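PfkB family carbohydrate kinase (Listeria grayi DSM 20601, PDB 4GM6) probably transfers a phosphate group to a sugar or a related small molecule. Local coordinates at residues P72-T77 and K149-L154; M189-K194 and V223-I228. All coordinates share one frame; numbering follows the deposited sequence. Where two conformers were deposited one is given.

Contact 1 of 2, residues P72-T77 and K149-L154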
loop_
_atom_site.group_PDB
_atom_site.type_symbol
_atom_site.label_atom_id
_atom_site.label_comp_id
_atom_site.label_asym_id
_atom_site.label_seq_id
_atom_site.Cartn_x
_atom_site.Cartn_y
_atom_site.Cartn_z
ATOM N N PRO C 72 0.928 -30.436 -20.449
ATOM C CA PRO C 72 0.854 -29.401 -21.474
ATOM C C PRO C 72 -0.610 -29.152 -21.800
ATOM O O PRO C 72 -1.361 -30.094 -22.080
ATOM C CB PRO C 72 1.558 -30.045 -22.677
ATOM C CG PRO C 72 2.445 -31.094 -22.084
ATOM C CD PRO C 72 1.665 -31.625 -20.916
ATOM N N THR C 73 -1.020 -27.895 -21.750
ATOM C CA THR C 73 -2.407 -27.539 -22.000
ATOM C C THR C 73 -2.511 -26.443 -23.056
ATOM O O THR C 73 -1.534 -25.730 -23.333
ATOM C CB THR C 73 -3.106 -27.058 -20.709
ATOM O OG1 THR C 73 -2.360 -25.979 -20.131
ATOM C CG2 THR C 73 -3.222 -28.196 -19.700
ATOM N N ARG C 74 -3.702 -26.316 -23.630
ATOM C CA ARG C 74 -3.997 -25.311 -24.636
ATOM C C ARG C 74 -5.456 -24.914 -24.474
ATOM O O ARG C 74 -6.275 -25.687 -23.956
ATOM C CB ARG C 74 -3.790 -25.887 -26.031
ATOM C CG ARG C 74 -4.862 -26.895 -26.418
ATOM C CD ARG C 74 -4.542 -27.556 -27.742
ATOM N NE ARG C 74 -3.171 -28.064 -27.791
ATOM C CZ ARG C 74 -2.756 -29.024 -28.614
ATOM N NH1 ARG C 74 -3.604 -29.603 -29.455
ATOM N NH2 ARG C 74 -1.491 -29.419 -28.588
ATOM N N ILE C 75 -5.794 -23.715 -24.928
ATOM C CA ILE C 75 -7.146 -23.222 -24.729
ATOM C C ILE C 75 -7.663 -22.472 -25.939
ATOM O O ILE C 75 -7.016 -21.541 -26.442
ATOM C CB ILE C 75 -7.246 -22.302 -23.495
ATOM C CG1 ILE C 75 -8.713 -22.000 -23.161
ATOM C CG2 ILE C 75 -6.492 -20.997 -23.724
ATOM C CD1 ILE C 75 -8.902 -21.138 -21.925
ATOM N N ALA C 76 -8.834 -22.892 -26.401
ATOM C CA ALA C 76 -9.550 -22.166 -27.438
ATOM C C ALA C 76 -10.295 -21.007 -26.761
ATOM O O ALA C 76 -11.220 -21.228 -25.979
ATOM C CB ALA C 76 -10.513 -23.095 -28.162
ATOM N N THR C 77 -9.875 -19.775 -27.035
ATOM C CA THR C 77 -10.528 -18.620 -26.431
ATOM C C THR C 77 -10.427 -17.358 -27.305
ATOM O O THR C 77 -9.751 -17.360 -28.335
ATOM C CB THR C 77 -9.974 -18.340 -25.023
ATOM O OG1 THR C 77 -10.965 -17.651 -24.251
ATOM C CG2 THR C 77 -8.700 -17.496 -25.109
ATOM N N LYS C 149 -5.210 -32.187 -31.870
ATOM C CA LYS C 149 -4.038 -33.029 -32.120
ATOM C C LYS C 149 -3.247 -33.353 -30.846
ATOM O O LYS C 149 -2.934 -32.464 -30.045
ATOM C CB LYS C 149 -3.120 -32.368 -33.155
ATOM C CG LYS C 149 -1.888 -33.188 -33.532
ATOM C CD LYS C 149 -0.635 -32.359 -33.283
ATOM C CE LYS C 149 -0.494 -32.064 -31.794
ATOM N NZ LYS C 149 0.073 -30.715 -31.513
ATOM N N GLY C 150 -2.926 -34.632 -30.661
ATOM C CA GLY C 150 -2.149 -35.063 -29.497
ATOM C C GLY C 150 -2.828 -34.796 -28.162
ATOM O O GLY C 150 -2.163 -34.581 -27.146
ATOM N N ILE C 151 -4.158 -34.818 -28.161
ATOM C CA ILE C 151 -4.939 -34.548 -26.953
ATOM C C ILE C 151 -5.541 -35.838 -26.388
ATOM O O ILE C 151 -5.850 -36.773 -27.132
ATOM C CB ILE C 151 -6.083 -33.547 -27.237
ATOM C CG1 ILE C 151 -5.523 -32.172 -27.625
ATOM C CG2 ILE C 151 -6.998 -33.422 -26.025
ATOM C CD1 ILE C 151 -4.833 -31.461 -26.472
ATOM N N ARG C 152 -5.706 -35.883 -25.069
ATOM C CA ARG C 152 -6.314 -37.037 -24.414
ATOM C C ARG C 152 -7.678 -36.670 -23.812
ATOM O O ARG C 152 -8.614 -37.482 -23.803
ATOM C CB ARG C 152 -5.372 -37.618 -23.349
ATOM N N VAL C 153 -7.793 -35.439 -23.323
ATOM C CA VAL C 153 -9.043 -34.974 -22.736
ATOM C C VAL C 153 -9.455 -33.592 -23.248
ATOM O O VAL C 153 -8.614 -32.716 -23.469
ATOM C CB VAL C 153 -8.982 -34.954 -21.191
ATOM C CG1 VAL C 153 -10.164 -34.184 -20.621
ATOM C CG2 VAL C 153 -8.949 -36.371 -20.628
ATOM N N LEU C 154 -10.757 -33.411 -23.377
ATOM C CA LEU C 154 -11.341 -32.126 -23.660
ATOM C C LEU C 154 -12.194 -31.731 -22.491
ATOM O O LEU C 154 -13.042 -32.489 -22.031
ATOM C CB LEU C 154 -12.211 -32.169 -24.905
ATOM C CG LEU C 154 -12.992 -30.881 -25.118
ATOM C CD1 LEU C 154 -13.278 -30.649 -26.550
ATOM C CD2 LEU C 154 -14.249 -30.823 -24.297
#
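Arg74 reaches from its strand to the loop that leads into strand 153-157 and donates a hydrogen bond from NH1 to the backbone O of Lys149, 3.0 Å away. The N-H...O angle is 139°, so the bond is noticeably bent. It arrives in the carbonyl plane on a lone pair of the oxygen, while that oxygen lies 28° out of the guanidinium plane. NH1 also donates to the backbone O of Leu147, at the end of helix 144-147, so this one nitrogen holds two carbonyls of the same connection. A bend at chi3 (50°) in an otherwise extended chain turns the guanidinium group toward them.

The setting is the parallel part of the central sheet of a PfkB-type kinase, an alpha/beta fold. Strand 27-30 runs between strands 73-79 and 153-157, and the two segments have no backbone pairing with each other; Arg74 bridges past the intervening strand, its own backbone bonded to Val27 and Thr29.

Apolar packing comes from Ile151, whose side chain approaches from the opposite direction. Its CD1 sits 3.6 Å above one face of the guanidinium, offset toward the rim, and CG1 lies 3.7 Å from Arg74 NH1. Ile151 and Arg74 both touch Val28 of the strand between.

Charge works the other way at the edge of the contact. Lys149 crosses Arg74 at about a right angle, its bent chain bringing NZ to 3.6 Å from Arg74 NH2. Two like charges this close would probably disfavour each other. Arg74 also packs on Asp98 of strand 97-104.

Contact 2 of 2, residues M189-K194 and V223-I228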
loop_
_atom_site.group_PDB
_atom_site.type_symbol
_atom_site.label_atom_id
_atom_site.label_comp_id
_atom_site.label_asym_id
_atom_site.label_seq_id
_atom_site.Cartn_x
_atom_site.Cartn_y
_atom_site.Cartn_z
ATOM N N MET C 189 -20.585 -28.961 -14.855
ATOM C CA MET C 189 -21.931 -28.365 -14.906
ATOM C C MET C 189 -21.872 -26.848 -14.678
ATOM O O MET C 189 -22.363 -26.066 -15.491
ATOM C CB MET C 189 -22.836 -28.974 -13.837
ATOM C CG MET C 189 -22.983 -30.483 -13.923
ATOM S SD MET C 189 -24.143 -30.987 -15.205
ATOM C CE MET C 189 -25.727 -30.623 -14.448
ATOM N N ASN C 190 -21.299 -26.452 -13.548
ATOM C CA ASN C 190 -21.030 -25.046 -13.273
ATOM C C ASN C 190 -22.198 -24.163 -13.696
ATOM O O ASN C 190 -22.044 -23.247 -14.509
ATOM C CB ASN C 190 -19.743 -24.606 -13.976
ATOM C CG ASN C 190 -18.814 -23.837 -13.059
ATOM O OD1 ASN C 190 -19.258 -23.007 -12.266
ATOM N ND2 ASN C 190 -17.514 -24.117 -13.156
ATOM N N TYR C 191 -23.373 -24.458 -13.149
ATOM C CA TYR C 191 -24.560 -23.682 -13.457
ATOM C C TYR C 191 -24.469 -22.328 -12.775
ATOM O O TYR C 191 -24.064 -22.237 -11.620
ATOM C CB TYR C 191 -25.823 -24.411 -12.999
ATOM C CG TYR C 191 -27.047 -23.530 -13.064
ATOM C CD1 TYR C 191 -27.623 -23.208 -14.288
ATOM C CD2 TYR C 191 -27.611 -22.996 -11.909
ATOM C CE1 TYR C 191 -28.735 -22.393 -14.363
ATOM C CE2 TYR C 191 -28.723 -22.175 -11.974
ATOM C CZ TYR C 191 -29.281 -21.879 -13.204
ATOM O OH TYR C 191 -30.393 -21.066 -13.286
ATOM N N ARG C 192 -24.824 -21.268 -13.491
ATOM C CA ARG C 192 -24.757 -19.926 -12.917
ATOM C C ARG C 192 -26.109 -19.235 -13.035
ATOM O O ARG C 192 -26.604 -18.998 -14.139
ATOM C CB ARG C 192 -23.658 -19.101 -13.595
ATOM C CG ARG C 192 -22.250 -19.610 -13.328
ATOM C CD ARG C 192 -21.908 -19.536 -11.848
ATOM N NE ARG C 192 -20.615 -20.149 -11.537
ATOM C CZ ARG C 192 -19.436 -19.546 -11.693
ATOM N NH1 ARG C 192 -19.374 -18.307 -12.173
ATOM N NH2 ARG C 192 -18.314 -20.183 -11.375
ATOM N N ALA C 193 -26.723 -18.940 -11.893
ATOM C CA ALA C 193 -28.027 -18.290 -11.897
ATOM C C ALA C 193 -27.952 -17.053 -12.785
ATOM O O ALA C 193 -28.833 -16.812 -13.609
ATOM C CB ALA C 193 -28.439 -17.911 -10.479
ATOM N N LYS C 194 -26.875 -16.286 -12.613
ATOM C CA LYS C 194 -26.655 -15.041 -13.352
ATOM C C LYS C 194 -26.731 -15.194 -14.871
ATOM O O LYS C 194 -27.125 -14.260 -15.566
ATOM C CB LYS C 194 -25.309 -14.416 -12.961
ATOM C CG LYS C 194 -25.376 -13.416 -11.813
ATOM C CD LYS C 194 -25.899 -14.036 -10.522
ATOM C CE LYS C 194 -25.793 -13.066 -9.349
ATOM N NZ LYS C 194 -24.418 -12.496 -9.201
ATOM N N VAL C 223 -30.759 -32.862 -8.828
ATOM C CA VAL C 223 -32.183 -32.562 -8.693
ATOM C C VAL C 223 -32.667 -31.618 -9.796
ATOM O O VAL C 223 -33.705 -31.848 -10.417
ATOM C CB VAL C 223 -32.494 -31.933 -7.317
ATOM C CG1 VAL C 223 -33.997 -31.780 -7.134
ATOM C CG2 VAL C 223 -31.902 -32.777 -6.195
ATOM N N ALA C 224 -31.898 -30.557 -10.038
ATOM C CA ALA C 224 -32.282 -29.535 -11.008
ATOM C C ALA C 224 -32.190 -30.040 -12.448
ATOM O O ALA C 224 -33.087 -29.785 -13.261
ATOM C CB ALA C 224 -31.432 -28.277 -10.825
ATOM N N PHE C 225 -31.118 -30.768 -12.761
ATOM C CA PHE C 225 -30.829 -31.100 -14.155
ATOM C C PHE C 225 -30.961 -32.577 -14.548
ATOM O O PHE C 225 -31.192 -32.877 -15.714
ATOM C CB PHE C 225 -29.459 -30.558 -14.565
ATOM C CG PHE C 225 -29.226 -29.133 -14.151
ATOM C CD1 PHE C 225 -30.097 -28.132 -14.550
ATOM C CD2 PHE C 225 -28.135 -28.793 -13.370
ATOM C CE1 PHE C 225 -29.890 -26.820 -14.171
ATOM C CE2 PHE C 225 -27.919 -27.484 -12.985
ATOM C CZ PHE C 225 -28.799 -26.494 -13.387
ATOM N N PHE C 226 -30.809 -33.495 -13.594
ATOM C CA PHE C 226 -30.934 -34.925 -13.902
ATOM C C PHE C 226 -32.294 -35.478 -13.495
ATOM O O PHE C 226 -32.520 -36.689 -13.541
ATOM C CB PHE C 226 -29.824 -35.741 -13.229
ATOM C CG PHE C 226 -28.434 -35.404 -13.709
ATOM C CD1 PHE C 226 -27.738 -36.279 -14.537
ATOM C CD2 PHE C 226 -27.822 -34.221 -13.327
ATOM C CE1 PHE C 226 -26.459 -35.973 -14.973
ATOM C CE2 PHE C 226 -26.540 -33.906 -13.758
ATOM C CZ PHE C 226 -25.855 -34.783 -14.580
ATOM N N GLU C 227 -33.196 -34.589 -13.088
ATOM C CA GLU C 227 -34.538 -34.997 -12.674
ATOM C C GLU C 227 -34.515 -36.105 -11.622
ATOM O O GLU C 227 -35.341 -37.016 -11.656
ATOM C CB GLU C 227 -35.358 -35.459 -13.882
ATOM C CG GLU C 227 -35.742 -34.345 -14.839
ATOM C CD GLU C 227 -36.436 -34.862 -16.080
ATOM O OE1 GLU C 227 -36.559 -36.098 -16.226
ATOM O OE2 GLU C 227 -36.859 -34.033 -16.910
ATOM N N ILE C 228 -33.569 -36.027 -10.692
ATOM C CA ILE C 228 -33.494 -36.992 -9.600
ATOM C C ILE C 228 -34.223 -36.456 -8.375
ATOM O O ILE C 228 -33.936 -35.352 -7.909
ATOM C CB ILE C 228 -32.029 -37.291 -9.202
ATOM C CG1 ILE C 228 -31.241 -37.774 -10.420
ATOM C CG2 ILE C 228 -31.988 -38.343 -8.098
ATOM C CD1 ILE C 228 -31.905 -38.936 -11.135
#
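Met189 sets out with CG beside its backbone N, then folds at chi2 and chi3 so that its terminal methyl lies between the side chains of Phe225 and Phe226. Tyr191 takes the other course, with CG anti to the backbone N (chi1 169°), which swings the ring so that one face meets the end of Phe225.

The methyl carbon CE of Met189 is 3.2 Å from CD2 of Phe225, a tight approach, and comes at the ring obliquely. Met189 and Phe225 run antiparallel alongside one another, and CE also touches CB of Phe225. Toward Phe226 the same methyl carbon lies 3.5 Å from CE2, again obliquely. The sulfur makes a Met-aromatic contact there: SD is 5.2 Å from the centroid of the Phe226 ring and 72° off its normal.

Phe225 meets Tyr191 through its far end, with CZ 3.5 Å from CG of the tyrosine; CZ and CE2 also touch the tyrosine CB. From the tyrosine's side the phenyl lies over a ring face, toward the rim; from the phenylalanine's side the tyrosine is at the ring edge. The planes make 59° and the centroids are 5.2 Å apart, an oblique aromatic pair. Ala224 CB rests over the centre of one Phe225 face.

This buried, apolar cluster joins the loop after strand 184-188 to residues 225-226, around the C-terminal end of helix 219-225. Helix 198-208 packs alongside: its Leu198 and Tyr205 touch both Tyr191 and Phe225, and the Tyr205 hydroxyl is hydrogen-bonded to the Met189 carbonyl. Backbone bonding of Met189 with Ser216 links the loop to strand 214-216, while Phe226 packs on Met239 of helix 235-242.

Overall arrangement
Starting from the N terminus, the chain lays down strand 27-30 and reaches contact 1 at strand 73-79. Contact 1 closes a long loop, with 71 residues between its segments, that returns to the sheet on the far side of strand 27-30. Contact 2 follows in series, neither nested with contact 1 nor crossing it: it opens just after strand 184-188 and closes a shorter excursion of 28 residues, through helix 198-208 and strand 214-216. The centres lie 26 Å apart and the nearest atoms about 11 Å, without touching. Contact 1 ties strand 73-79, past strand 27-30, to the connection leading into strand 153-157, whereas contact 2 ties a post-strand loop to helix 219-225 farther across the same sheet.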